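Local coordinates for protein ALDH21) (Physcomitrella patens subsp. patens, PDB 5MZ5) that oxidises succinic semialdehyde in an NADP(+)-dependent reaction, as a moss member of the aldehyde dehydrogenase family, at residues V108-L111 / K112-F115; P129-D132 / A133-E136; R331-D334 / E335-G339; E372-V375 / K376-V379. All coordinates share one frame; numbering follows the deposited sequence.

The four contacts are local helical turns that follow one another along the chain. Contact 1 closes helix 97-113 and contact 2 opens helix 130-151; their centres lie about 15 Å apart, and F115 CZ packs 3.4 Å from R134 O. Contact 3, starting helix 333-345, and contact 4, on the next helix, 365-380, have centres about 24 Å apart and touch one mixed sheet. Contacts 1 and 4 lie on opposite sides of the chain's centre, about 43 Å apart between centres. By family architecture, the first pair probably belongs to the coenzyme-binding domain and the second to the catalytic domain. Contact 2 lies near succinate-binding R139 and Y314, contact 4 near NADP(+)-binding E414; contact 3 is away from the annotated sites.

Contact 1 (V108-L111 / K112-F115); sequences VAEL and KNRF
V108 and K112 lie side by side on the last turn of helix 97-113, pointing the same way, with V108 CG1 3.8 Å from K112 CE. The extended methylenes of K112 thus line buried V108, although the lysine as a whole is exposed. The turn is held by three i to i+4 backbone bonds, K112 N to V108 O (3.1 Å), N113 N to A109 O (3.2 Å) and R114 N to E110 O (3.0 Å). R114 is the first residue to leave helical backbone angles, and it also stands at the N-cap position of helix 115-126. The tight flank is that of V108 and L111, which pack on Q145 and I141 of helix 130-151, L111 also meeting L224 of helix 219-229. A109 and N113, both exposed, make the loose solvent side.

At the edge of the buried flank, the E110 chain bends at chi2 (-79°) to bring OE1 to the edge of the R114 guanidinium. E110 OE1 lies in the guanidinium plane, 3.4 Å from R114 CD and 3.8 Å from R114 NH1, a long salt bridge; the two planar groups are turned 42° against each other. The strongest partners lie outside, K230 for E110 and E117 for R114, which also bridges to E226. With an alanine in place of E110, K230 would probably lose its carboxylate mate and R114 its in-plane neighbour. Acidic and basic groups thus interleave at the helix end, which implies a distributed charge network, probably less dependent on the long E110-R114 pair than on the surrounding bridges.

Contact 2 (P129-D132 / A133-E136); sequences PIKD and ARGE
P129 to E136 make the opening turns of helix 130-151, with P129 at the N-cap position. The backbone evidence is a run of four i to i+4 bonds: A133 N to P129 O (2.9 Å), R134 N to I130 O (2.9 Å), G135 N to K131 O (3.2 Å) and E136 N to D132 O (2.9 Å). Their N-H...O angles, 144° to 159°, are those of regular helix.

The R134 chain, extended from CG to NE, reaches back along the helix so that I130 CG1 lies over one face of its guanidinium, nearer the NH2 end, 3.4 Å from R134 NH2. The position of I130 CG1 follows from its standing opposite the backbone N (chi1 -168°). K131 comes to the guanidinium edge, its CD 3.7 Å from R134 NH1.

This is the first part of a long helix of the aldehyde dehydrogenase fold, and R139, a succinate-binding residue, follows one turn after G135. K131 NZ and R134 NH1 approach to 4.0 Å and share one salt-bridge partner, E355 OE1; R134 NE is bridged separately to E116. On the side facing helix 115-126, A133 CB lies 4.3 Å from I130 CD1, and both residues rest on T123 of that helix. E136 is buried, with its chain extended: OE1 accepts the backbone N-H groups of L192 and N193, while OE2 forms a salt bridge with K128.

Contact 3 (R331-D334 / E335-G339); sequences RLYD and EVKEG
Y333, D334 and K337 carry most of this contact at the first turn of helix 333-345. K337 projects toward the preceding segment and then, bent at chi3 (82°), carries its aliphatic chain past the Y333 ring, so that K337 CD is 3.9 Å from Y333 CE2 and CE 4.0 Å from the same carbon. The approach to the ring is oblique. With chi1 at -166° the Y333 ring swings away from its own backbone N toward strands 323-329 and 419-425; K337 follows by its own torsions. Both polar ends converge on one external acceptor: Y333 OH hydrogen-bonds to E402 OE2, and K337 NZ forms a salt bridge with it. An alanine at K337 would probably leave the carboxylate of E402 without its cationic mate and one flank of the Y333 ring without aliphatic cover.

D334 O receives E338 N at 3.0 Å. The D334 carboxylate lies near the charge of K337, OD1 to NZ 4.9 Å, too far for a salt bridge but probably of some electrostatic help. K337 N binds Y333 O at 2.9 Å, and V336 N binds L332 O at 3.0 Å, both bonds being nearly straight. A water donates to R331 O and accepts from E335 N, each at 3.1 Å, linking R331 to the first turn of the helix.

The buried face lies on the catalytic-domain sheet: Y333 touches V328 of strand 323-329 and L422 of strand 419-425, K337 also meets L422, and V336 packs against I305 of helix 301-313.

Contact 4 (E372-V375 / K376-V379); sequences EDWV and KEAV
K376 NZ draws two carboxylates of the preceding turn into a salt-bridge network, E372 OE2 at 3.5 Å and D373 OD1 at 3.9 Å, the second a long bridge. The lysine chain, bent at chi3 and chi4, folds back along the turn to place its ammonium group over the face of the E372 carboxylate and not in its plane, so that this bridge is electrostatic, without a directed hydrogen bond. E372 OE1 has its own salt bridge to R391 NH1, so this carboxylate is shared between two cations, probably favouring its ionised form.

On another flank, a water donates to W374 O at 2.6 Å and, weakly, to E377 OE1 at 3.1 Å. E377 and W374 point the same way, with OE1 4.0 Å from W374 CD1 and the carboxylate turned 81° from the ring plane. E377 also binds K381, through OE2, and N409, through OE1.

The backbone is regular helix, A378 N to W374 O being 2.9 Å and V379 N to V375 O 3.1 Å. V379 CG1 tucks against V375 O. Outward from this, buried V375 and A378 both rest on I401 of strand 395-402, where E372 also meets I396, while A378 touches A410 of helix 409-412. W374 touches E413 and I415, the neighbours of NADP(+)-binding E414, whose side chain is about 6 Å from that of W374; helix 365-380 thus contacts both strand 395-402 and this loop.

Contact 1 (V108-L111 / K112-F115)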
ATOM      1  N   VAL A 108       2.176 -27.666  -4.237  1.00 24.55           N
ATOM      2  CA  VAL A 108       3.609 -27.412  -4.475  1.00 25.47           C
ATOM      3  C   VAL A 108       4.434 -28.704  -4.223  1.00 32.19           C
ATOM      4  O   VAL A 108       5.201 -29.111  -5.103  1.00 32.19           O
ATOM      5  CB  VAL A 108       4.127 -26.200  -3.645  1.00 28.34           C
ATOM      6  CG1 VAL A 108       5.655 -26.118  -3.637  1.00 28.24           C
ATOM      7  CG2 VAL A 108       3.522 -24.892  -4.145  1.00 27.21           C
ATOM      8  N   ALA A 109       4.202 -29.370  -3.066  1.00 29.41           N
ATOM      9  CA  ALA A 109       4.870 -30.607  -2.651  1.00 30.05           C
ATOM     10  C   ALA A 109       4.608 -31.774  -3.612  1.00 33.01           C
ATOM     11  O   ALA A 109       5.544 -32.503  -3.954  1.00 31.58           O
ATOM     12  CB  ALA A 109       4.463 -30.986  -1.228  1.00 31.00           C
ATOM     13  N   GLU A 110       3.358 -31.921  -4.077  1.00 29.59           N
ATOM     14  CA  GLU A 110       2.987 -32.971  -5.030  1.00 29.56           C
ATOM     15  C   GLU A 110       3.552 -32.724  -6.436  1.00 32.10           C
ATOM     16  O   GLU A 110       3.952 -33.689  -7.089  1.00 32.94           O
ATOM     17  CB  GLU A 110       1.479 -33.198  -5.052  1.00 31.27           C
ATOM     18  CG  GLU A 110       1.041 -34.431  -4.274  1.00 46.43           C
ATOM     19  CD  GLU A 110       1.241 -35.753  -4.998  1.00 70.21           C
ATOM     20  OE1 GLU A 110       0.444 -36.055  -5.914  1.00 69.09           O
ATOM     21  OE2 GLU A 110       2.180 -36.498  -4.632  1.00 61.72           O
ATOM     22  N   LEU A 111       3.619 -31.446  -6.884  1.00 26.39           N
ATOM     23  CA  LEU A 111       4.223 -31.083  -8.175  1.00 25.84           C
ATOM     24  C   LEU A 111       5.724 -31.400  -8.196  1.00 31.18           C
ATOM     25  O   LEU A 111       6.224 -31.905  -9.192  1.00 31.91           O
ATOM     26  CB  LEU A 111       3.985 -29.614  -8.543  1.00 24.41           C
ATOM     27  CG  LEU A 111       2.548 -29.184  -8.854  1.00 27.99           C
ATOM     28  CD1 LEU A 111       2.407 -27.680  -8.774  1.00 27.51           C
ATOM     29  CD2 LEU A 111       2.088 -29.682 -10.208  1.00 28.99           C
ATOM     30  N   LYS A 112       6.428 -31.141  -7.081  1.00 28.18           N
ATOM     31  CA  LYS A 112       7.859 -31.428  -6.952  1.00 27.96           C
ATOM     32  C   LYS A 112       8.125 -32.935  -6.989  1.00 33.42           C
ATOM     33  O   LYS A 112       9.080 -33.378  -7.622  1.00 33.03           O
ATOM     34  CB  LYS A 112       8.414 -30.829  -5.651  1.00 29.60           C
ATOM     35  CG  LYS A 112       8.529 -29.316  -5.682  1.00 32.66           C
ATOM     36  CD  LYS A 112       8.996 -28.788  -4.346  1.00 34.32           C
ATOM     37  CE  LYS A 112       9.199 -27.287  -4.370  1.00 33.32           C
ATOM     38  NZ  LYS A 112       9.369 -26.743  -3.001  1.00 40.36           N
ATOM     39  N   ASN A 113       7.258 -33.709  -6.318  1.00 31.47           N
ATOM     40  CA  ASN A 113       7.315 -35.156  -6.179  1.00 32.28           C
ATOM     41  C   ASN A 113       7.053 -35.894  -7.496  1.00 38.47           C
ATOM     42  O   ASN A 113       7.650 -36.940  -7.744  1.00 39.23           O
ATOM     43  CB  ASN A 113       6.299 -35.587  -5.113  1.00 36.76           C
ATOM     44  CG  ASN A 113       6.560 -36.949  -4.538  1.00 67.01           C
ATOM     45  OD1 ASN A 113       7.592 -37.198  -3.901  1.00 61.92           O
ATOM     46  ND2 ASN A 113       5.618 -37.857  -4.738  1.00 63.49           N
ATOM     47  N   ARG A 114       6.148 -35.355  -8.324  1.00 34.81           N
ATOM     48  CA  ARG A 114       5.755 -35.932  -9.607  1.00 33.75           C
ATOM     49  C   ARG A 114       6.316 -35.115 -10.794  1.00 34.42           C
ATOM     50  O   ARG A 114       5.817 -35.253 -11.900  1.00 33.47           O
ATOM     51  CB  ARG A 114       4.211 -36.009  -9.685  1.00 32.29           C
ATOM     52  CG  ARG A 114       3.574 -36.965  -8.665  1.00 31.57           C
ATOM     53  CD  ARG A 114       2.060 -36.922  -8.723  1.00 29.73           C
ATOM     54  NE  ARG A 114       1.523 -37.544  -9.932  1.00 35.92           N
ATOM     55  CZ  ARG A 114       0.231 -37.626 -10.229  1.00 53.31           C
ATOM     56  NH1 ARG A 114      -0.683 -37.121  -9.405  1.00 38.49           N
ATOM     57  NH2 ARG A 114      -0.160 -38.200 -11.359  1.00 40.74           N
ATOM     58  N   PHE A 115       7.367 -34.291 -10.557  1.00 29.94           N
ATOM     59  CA  PHE A 115       7.988 -33.384 -11.537  1.00 28.38           C
ATOM     60  C   PHE A 115       8.196 -33.973 -12.956  1.00 31.58           C
ATOM     61  O   PHE A 115       7.627 -33.446 -13.914  1.00 29.06           O
ATOM     62  CB  PHE A 115       9.311 -32.804 -11.002  1.00 29.09           C
ATOM     63  CG  PHE A 115       9.870 -31.677 -11.846  1.00 29.53           C
ATOM     64  CD1 PHE A 115      10.733 -31.939 -12.908  1.00 32.78           C
ATOM     65  CD2 PHE A 115       9.572 -30.353 -11.549  1.00 29.42           C
ATOM     66  CE1 PHE A 115      11.250 -30.895 -13.688  1.00 32.89           C
ATOM     67  CE2 PHE A 115      10.086 -29.312 -12.330  1.00 32.02           C
ATOM     68  CZ  PHE A 115      10.924 -29.587 -13.391  1.00 30.57           C
TER

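Contact 2 (P129-D132 / A133-E136)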
ATOM      1  N   PRO A 129       8.976 -29.300 -26.508  1.00 27.95           N
ATOM      2  CA  PRO A 129      10.191 -30.036 -26.114  1.00 28.10           C
ATOM      3  C   PRO A 129      10.287 -30.259 -24.600  1.00 31.72           C
ATOM      4  O   PRO A 129       9.842 -29.404 -23.839  1.00 31.11           O
ATOM      5  CB  PRO A 129      11.311 -29.150 -26.653  1.00 29.92           C
ATOM      6  CG  PRO A 129      10.684 -28.443 -27.809  1.00 34.08           C
ATOM      7  CD  PRO A 129       9.313 -28.116 -27.324  1.00 29.02           C
ATOM      8  N   ILE A 130      10.838 -31.412 -24.167  1.00 29.01           N
ATOM      9  CA  ILE A 130      10.961 -31.807 -22.755  1.00 29.91           C
ATOM     10  C   ILE A 130      11.651 -30.732 -21.885  1.00 33.94           C
ATOM     11  O   ILE A 130      11.237 -30.539 -20.742  1.00 32.92           O
ATOM     12  CB  ILE A 130      11.592 -33.225 -22.573  1.00 33.33           C
ATOM     13  CG1 ILE A 130      11.448 -33.746 -21.111  1.00 33.38           C
ATOM     14  CG2 ILE A 130      13.052 -33.303 -23.073  1.00 34.11           C
ATOM     15  CD1 ILE A 130       9.998 -33.965 -20.583  1.00 38.67           C
ATOM     16  N   LYS A 131      12.651 -30.010 -22.430  1.00 31.77           N
ATOM     17  CA  LYS A 131      13.330 -28.933 -21.697  1.00 31.51           C
ATOM     18  C   LYS A 131      12.321 -27.818 -21.386  1.00 32.54           C
ATOM     19  O   LYS A 131      12.313 -27.321 -20.261  1.00 31.43           O
ATOM     20  CB  LYS A 131      14.533 -28.395 -22.511  1.00 35.15           C
ATOM     21  CG  LYS A 131      15.926 -28.596 -21.890  1.00 55.75           C
ATOM     22  CD  LYS A 131      16.318 -30.044 -21.582  1.00 68.92           C
ATOM     23  CE  LYS A 131      17.811 -30.268 -21.691  1.00 77.99           C
ATOM     24  NZ  LYS A 131      18.308 -31.318 -20.762  1.00 83.98           N
ATOM     25  N   ASP A 132      11.452 -27.457 -22.369  1.00 28.64           N
ATOM     26  CA  ASP A 132      10.406 -26.437 -22.179  1.00 28.64           C
ATOM     27  C   ASP A 132       9.319 -26.920 -21.226  1.00 30.78           C
ATOM     28  O   ASP A 132       8.838 -26.130 -20.416  1.00 30.15           O
ATOM     29  CB  ASP A 132       9.779 -26.013 -23.524  1.00 31.88           C
ATOM     30  CG  ASP A 132      10.741 -25.345 -24.493  1.00 49.35           C
ATOM     31  OD1 ASP A 132      11.775 -24.803 -24.028  1.00 52.86           O
ATOM     32  OD2 ASP A 132      10.436 -25.318 -25.709  1.00 55.68           O
ATOM     33  N   ALA A 133       8.933 -28.224 -21.326  1.00 27.36           N
ATOM     34  CA  ALA A 133       7.939 -28.858 -20.458  1.00 27.08           C
ATOM     35  C   ALA A 133       8.389 -28.804 -18.992  1.00 29.60           C
ATOM     36  O   ALA A 133       7.572 -28.481 -18.145  1.00 28.60           O
ATOM     37  CB  ALA A 133       7.696 -30.291 -20.893  1.00 28.36           C
ATOM     38  N   ARG A 134       9.694 -29.060 -18.714  1.00 27.04           N
ATOM     39  CA  ARG A 134      10.305 -28.992 -17.364  1.00 27.20           C
ATOM     40  C   ARG A 134      10.271 -27.564 -16.849  1.00 30.39           C
ATOM     41  O   ARG A 134       9.926 -27.358 -15.685  1.00 28.31           O
ATOM     42  CB  ARG A 134      11.744 -29.544 -17.352  1.00 26.09           C
ATOM     43  CG  ARG A 134      11.784 -31.061 -17.528  1.00 26.73           C
ATOM     44  CD  ARG A 134      13.163 -31.629 -17.273  1.00 33.60           C
ATOM     45  NE  ARG A 134      13.242 -33.024 -17.707  1.00 35.62           N
ATOM     46  CZ  ARG A 134      14.029 -33.465 -18.684  1.00 39.06           C
ATOM     47  NH1 ARG A 134      14.850 -32.631 -19.314  1.00 26.95           N
ATOM     48  NH2 ARG A 134      14.011 -34.743 -19.031  1.00 27.49           N
ATOM     49  N   GLY A 135      10.556 -26.597 -17.741  1.00 28.55           N
ATOM     50  CA  GLY A 135      10.484 -25.163 -17.452  1.00 27.85           C
ATOM     51  C   GLY A 135       9.068 -24.759 -17.061  1.00 31.82           C
ATOM     52  O   GLY A 135       8.882 -23.978 -16.125  1.00 33.07           O
ATOM     53  N   GLU A 136       8.052 -25.342 -17.731  1.00 26.40           N
ATOM     54  CA  GLU A 136       6.636 -25.089 -17.436  1.00 25.03           C
ATOM     55  C   GLU A 136       6.200 -25.653 -16.066  1.00 27.72           C
ATOM     56  O   GLU A 136       5.366 -25.029 -15.403  1.00 25.31           O
ATOM     57  CB  GLU A 136       5.721 -25.573 -18.567  1.00 25.71           C
ATOM     58  CG  GLU A 136       4.252 -25.300 -18.288  1.00 30.73           C
ATOM     59  CD  GLU A 136       3.233 -25.568 -19.375  1.00 39.48           C
ATOM     60  OE1 GLU A 136       2.029 -25.421 -19.088  1.00 27.12           O
ATOM     61  OE2 GLU A 136       3.622 -25.953 -20.496  1.00 33.73           O
TER

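Contact 3 (R331-D334 / E335-G339)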
ATOM      1  N   ARG A 331      21.948   0.938 -38.518  1.00 34.63           N
ATOM      2  CA  ARG A 331      23.394   0.787 -38.273  1.00 35.09           C
ATOM      3  C   ARG A 331      23.758  -0.635 -37.791  1.00 36.58           C
ATOM      4  O   ARG A 331      24.896  -1.066 -37.951  1.00 35.25           O
ATOM      5  CB  ARG A 331      23.942   1.885 -37.312  1.00 37.05           C
ATOM      6  CG  ARG A 331      23.763   1.559 -35.825  1.00 49.53           C
ATOM      7  CD  ARG A 331      24.045   2.703 -34.850  1.00 54.34           C
ATOM      8  NE  ARG A 331      24.218   2.199 -33.481  1.00 49.75           N
ATOM      9  CZ  ARG A 331      23.232   1.967 -32.608  1.00 53.72           C
ATOM     10  NH1 ARG A 331      21.975   2.245 -32.924  1.00 36.54           N
ATOM     11  NH2 ARG A 331      23.503   1.486 -31.407  1.00 38.16           N
ATOM     12  N   LEU A 332      22.784  -1.354 -37.207  1.00 32.69           N
ATOM     13  CA  LEU A 332      22.976  -2.696 -36.647  1.00 31.28           C
ATOM     14  C   LEU A 332      22.378  -3.786 -37.513  1.00 34.86           C
ATOM     15  O   LEU A 332      22.701  -4.956 -37.314  1.00 34.42           O
ATOM     16  CB  LEU A 332      22.314  -2.767 -35.242  1.00 29.98           C
ATOM     17  CG  LEU A 332      22.692  -1.695 -34.211  1.00 33.08           C
ATOM     18  CD1 LEU A 332      21.848  -1.844 -32.948  1.00 31.42           C
ATOM     19  CD2 LEU A 332      24.192  -1.711 -33.901  1.00 32.56           C
ATOM     20  N   TYR A 333      21.493  -3.407 -38.445  1.00 32.62           N
ATOM     21  CA  TYR A 333      20.685  -4.303 -39.260  1.00 33.55           C
ATOM     22  C   TYR A 333      21.419  -5.501 -39.891  1.00 38.60           C
ATOM     23  O   TYR A 333      21.002  -6.632 -39.641  1.00 38.11           O
ATOM     24  CB  TYR A 333      19.907  -3.536 -40.329  1.00 35.99           C
ATOM     25  CG  TYR A 333      18.824  -4.382 -40.960  1.00 38.49           C
ATOM     26  CD1 TYR A 333      17.609  -4.593 -40.309  1.00 38.96           C
ATOM     27  CD2 TYR A 333      19.033  -5.022 -42.182  1.00 39.78           C
ATOM     28  CE1 TYR A 333      16.612  -5.383 -40.879  1.00 38.30           C
ATOM     29  CE2 TYR A 333      18.044  -5.822 -42.757  1.00 40.35           C
ATOM     30  CZ  TYR A 333      16.836  -6.002 -42.098  1.00 42.52           C
ATOM     31  OH  TYR A 333      15.852  -6.772 -42.664  1.00 39.77           O
ATOM     32  N   ASP A 334      22.455  -5.270 -40.727  1.00 36.95           N
ATOM     33  CA  ASP A 334      23.168  -6.357 -41.415  1.00 36.81           C
ATOM     34  C   ASP A 334      23.819  -7.338 -40.445  1.00 38.22           C
ATOM     35  O   ASP A 334      23.717  -8.549 -40.641  1.00 36.42           O
ATOM     36  CB  ASP A 334      24.179  -5.812 -42.445  1.00 39.76           C
ATOM     37  CG  ASP A 334      23.583  -5.002 -43.593  1.00 50.66           C
ATOM     38  OD1 ASP A 334      22.386  -5.211 -43.920  1.00 50.83           O
ATOM     39  OD2 ASP A 334      24.331  -4.223 -44.214  1.00 56.76           O
ATOM     40  N   GLU A 335      24.436  -6.814 -39.371  1.00 34.86           N
ATOM     41  CA  GLU A 335      25.081  -7.631 -38.344  1.00 34.55           C
ATOM     42  C   GLU A 335      24.057  -8.506 -37.589  1.00 36.13           C
ATOM     43  O   GLU A 335      24.298  -9.701 -37.406  1.00 35.25           O
ATOM     44  CB  GLU A 335      25.903  -6.752 -37.395  1.00 35.64           C
ATOM     45  CG  GLU A 335      26.820  -7.545 -36.485  1.00 42.49           C
ATOM     46  CD  GLU A 335      27.740  -6.748 -35.580  1.00 56.65           C
ATOM     47  OE1 GLU A 335      27.426  -5.574 -35.275  1.00 44.17           O
ATOM     48  OE2 GLU A 335      28.771  -7.315 -35.153  1.00 53.72           O
ATOM     49  N   VAL A 336      22.913  -7.917 -37.193  1.00 31.96           N
ATOM     50  CA  VAL A 336      21.827  -8.608 -36.487  1.00 30.31           C
ATOM     51  C   VAL A 336      21.213  -9.682 -37.391  1.00 33.64           C
ATOM     52  O   VAL A 336      21.140 -10.831 -36.972  1.00 33.53           O
ATOM     53  CB  VAL A 336      20.772  -7.629 -35.876  1.00 33.21           C
ATOM     54  CG1 VAL A 336      19.559  -8.379 -35.302  1.00 31.72           C
ATOM     55  CG2 VAL A 336      21.416  -6.761 -34.798  1.00 33.06           C
ATOM     56  N   LYS A 337      20.813  -9.318 -38.622  1.00 30.04           N
ATOM     57  CA  LYS A 337      20.232 -10.242 -39.603  1.00 30.62           C
ATOM     58  C   LYS A 337      21.142 -11.468 -39.822  1.00 36.17           C
ATOM     59  O   LYS A 337      20.669 -12.599 -39.766  1.00 36.55           O
ATOM     60  CB  LYS A 337      19.957  -9.505 -40.936  1.00 33.30           C
ATOM     61  CG  LYS A 337      19.393 -10.394 -42.050  1.00 30.02           C
ATOM     62  CD  LYS A 337      18.844  -9.578 -43.205  1.00 33.92           C
ATOM     63  CE  LYS A 337      19.877  -9.104 -44.186  1.00 44.66           C
ATOM     64  NZ  LYS A 337      19.255  -8.613 -45.450  1.00 48.79           N
ATOM     65  N   GLU A 338      22.446 -11.234 -40.039  1.00 32.74           N
ATOM     66  CA  GLU A 338      23.434 -12.284 -40.244  1.00 33.00           C
ATOM     67  C   GLU A 338      23.490 -13.243 -39.024  1.00 37.83           C
ATOM     68  O   GLU A 338      23.325 -14.457 -39.191  1.00 38.12           O
ATOM     69  CB  GLU A 338      24.796 -11.645 -40.547  1.00 34.27           C
ATOM     70  CG  GLU A 338      25.889 -12.601 -40.953  1.00 46.35           C
ATOM     71  CD  GLU A 338      27.267 -11.969 -40.912  1.00 73.92           C
ATOM     72  OE1 GLU A 338      27.723 -11.626 -39.798  1.00 67.25           O
ATOM     73  OE2 GLU A 338      27.892 -11.815 -41.986  1.00 74.41           O
ATOM     74  N   GLY A 339      23.710 -12.681 -37.832  1.00 33.21           N
ATOM     75  CA  GLY A 339      23.797 -13.441 -36.593  1.00 33.14           C
ATOM     76  C   GLY A 339      22.512 -14.160 -36.224  1.00 37.45           C
ATOM     77  O   GLY A 339      22.556 -15.322 -35.802  1.00 39.30           O
TER
HETATM   78  O   HOH W   1      25.205  -3.783 -39.487  1.00 38.14           O

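Contact 4 (E372-V375 / K376-V379)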
ATOM      1  N   GLU A 372       2.152 -22.266 -42.853  1.00 33.92           N
ATOM      2  CA  GLU A 372       2.753 -22.440 -44.175  1.00 34.62           C
ATOM      3  C   GLU A 372       2.043 -21.549 -45.233  1.00 38.27           C
ATOM      4  O   GLU A 372       2.723 -20.925 -46.058  1.00 36.82           O
ATOM      5  CB  GLU A 372       2.684 -23.927 -44.587  1.00 36.43           C
ATOM      6  CG  GLU A 372       3.466 -24.265 -45.849  1.00 44.18           C
ATOM      7  CD  GLU A 372       3.144 -25.600 -46.493  1.00 65.58           C
ATOM      8  OE1 GLU A 372       2.135 -26.236 -46.111  1.00 57.26           O
ATOM      9  OE2 GLU A 372       3.904 -26.007 -47.398  1.00 64.53           O
ATOM     10  N   ASP A 373       0.689 -21.483 -45.188  1.00 35.23           N
ATOM     11  CA  ASP A 373      -0.106 -20.659 -46.106  1.00 35.88           C
ATOM     12  C   ASP A 373       0.227 -19.177 -45.919  1.00 38.13           C
ATOM     13  O   ASP A 373       0.418 -18.457 -46.901  1.00 35.85           O
ATOM     14  CB  ASP A 373      -1.622 -20.878 -45.887  1.00 38.15           C
ATOM     15  CG  ASP A 373      -2.192 -22.232 -46.269  1.00 52.86           C
ATOM     16  OD1 ASP A 373      -1.535 -22.959 -47.063  1.00 54.55           O
ATOM     17  OD2 ASP A 373      -3.301 -22.568 -45.778  1.00 59.24           O
ATOM     18  N   TRP A 374       0.294 -18.724 -44.647  1.00 35.76           N
ATOM     19  CA  TRP A 374       0.613 -17.336 -44.319  1.00 36.07           C
ATOM     20  C   TRP A 374       2.032 -16.972 -44.712  1.00 38.35           C
ATOM     21  O   TRP A 374       2.252 -15.851 -45.154  1.00 38.36           O
ATOM     22  CB  TRP A 374       0.302 -17.011 -42.852  1.00 34.94           C
ATOM     23  CG  TRP A 374      -1.168 -16.875 -42.572  1.00 36.65           C
ATOM     24  CD1 TRP A 374      -2.203 -17.180 -43.415  1.00 39.95           C
ATOM     25  CD2 TRP A 374      -1.763 -16.406 -41.360  1.00 36.47           C
ATOM     26  NE1 TRP A 374      -3.404 -16.930 -42.799  1.00 39.22           N
ATOM     27  CE2 TRP A 374      -3.167 -16.457 -41.533  1.00 40.25           C
ATOM     28  CE3 TRP A 374      -1.248 -15.969 -40.121  1.00 37.46           C
ATOM     29  CZ2 TRP A 374      -4.059 -16.038 -40.541  1.00 39.07           C
ATOM     30  CZ3 TRP A 374      -2.136 -15.575 -39.133  1.00 38.28           C
ATOM     31  CH2 TRP A 374      -3.522 -15.633 -39.339  1.00 39.04           C
ATOM     32  N   VAL A 375       2.980 -17.927 -44.621  1.00 33.97           N
ATOM     33  CA  VAL A 375       4.371 -17.711 -45.046  1.00 33.72           C
ATOM     34  C   VAL A 375       4.400 -17.507 -46.579  1.00 39.81           C
ATOM     35  O   VAL A 375       5.007 -16.537 -47.054  1.00 40.50           O
ATOM     36  CB  VAL A 375       5.324 -18.841 -44.548  1.00 37.20           C
ATOM     37  CG1 VAL A 375       6.669 -18.819 -45.272  1.00 37.24           C
ATOM     38  CG2 VAL A 375       5.521 -18.774 -43.032  1.00 36.22           C
ATOM     39  N   LYS A 376       3.724 -18.404 -47.343  1.00 36.34           N
ATOM     40  CA  LYS A 376       3.652 -18.318 -48.804  1.00 37.34           C
ATOM     41  C   LYS A 376       2.983 -17.003 -49.238  1.00 41.15           C
ATOM     42  O   LYS A 376       3.496 -16.319 -50.121  1.00 41.62           O
ATOM     43  CB  LYS A 376       2.929 -19.536 -49.418  1.00 39.94           C
ATOM     44  CG  LYS A 376       3.734 -20.832 -49.351  1.00 52.38           C
ATOM     45  CD  LYS A 376       3.165 -21.894 -50.264  1.00 63.99           C
ATOM     46  CE  LYS A 376       3.145 -23.279 -49.667  1.00 79.31           C
ATOM     47  NZ  LYS A 376       1.880 -23.530 -48.912  1.00 86.50           N
ATOM     48  N   GLU A 377       1.885 -16.622 -48.565  1.00 36.41           N
ATOM     49  CA  GLU A 377       1.174 -15.377 -48.837  1.00 36.91           C
ATOM     50  C   GLU A 377       2.081 -14.153 -48.587  1.00 42.52           C
ATOM     51  O   GLU A 377       2.072 -13.228 -49.397  1.00 42.96           O
ATOM     52  CB  GLU A 377      -0.107 -15.303 -47.999  1.00 38.03           C
ATOM     53  CG  GLU A 377      -0.983 -14.089 -48.274  1.00 55.75           C
ATOM     54  CD  GLU A 377      -1.707 -13.513 -47.071  1.00 88.84           C
ATOM     55  OE1 GLU A 377      -1.906 -14.250 -46.078  1.00 96.08           O
ATOM     56  OE2 GLU A 377      -2.098 -12.324 -47.130  1.00 86.90           O
ATOM     57  N   ALA A 378       2.878 -14.172 -47.488  1.00 39.15           N
ATOM     58  CA  ALA A 378       3.809 -13.099 -47.124  1.00 37.88           C
ATOM     59  C   ALA A 378       4.863 -12.896 -48.216  1.00 44.64           C
ATOM     60  O   ALA A 378       5.129 -11.749 -48.586  1.00 43.32           O
ATOM     61  CB  ALA A 378       4.474 -13.400 -45.786  1.00 36.88           C
ATOM     62  N   VAL A 379       5.419 -14.011 -48.759  1.00 43.81           N
ATOM     63  CA  VAL A 379       6.417 -13.976 -49.821  1.00 45.46           C
ATOM     64  C   VAL A 379       5.771 -13.519 -51.160  1.00 48.23           C
ATOM     65  O   VAL A 379       6.393 -12.748 -51.893  1.00 48.16           O
ATOM     66  CB  VAL A 379       7.286 -15.270 -49.954  1.00 51.28           C
ATOM     67  CG1 VAL A 379       7.877 -15.723 -48.611  1.00 49.75           C
ATOM     68  CG2 VAL A 379       6.570 -16.407 -50.664  1.00 52.26           C
TER
HETATM   69  O   HOH W   2       0.911 -13.594 -44.959  1.00 34.03           O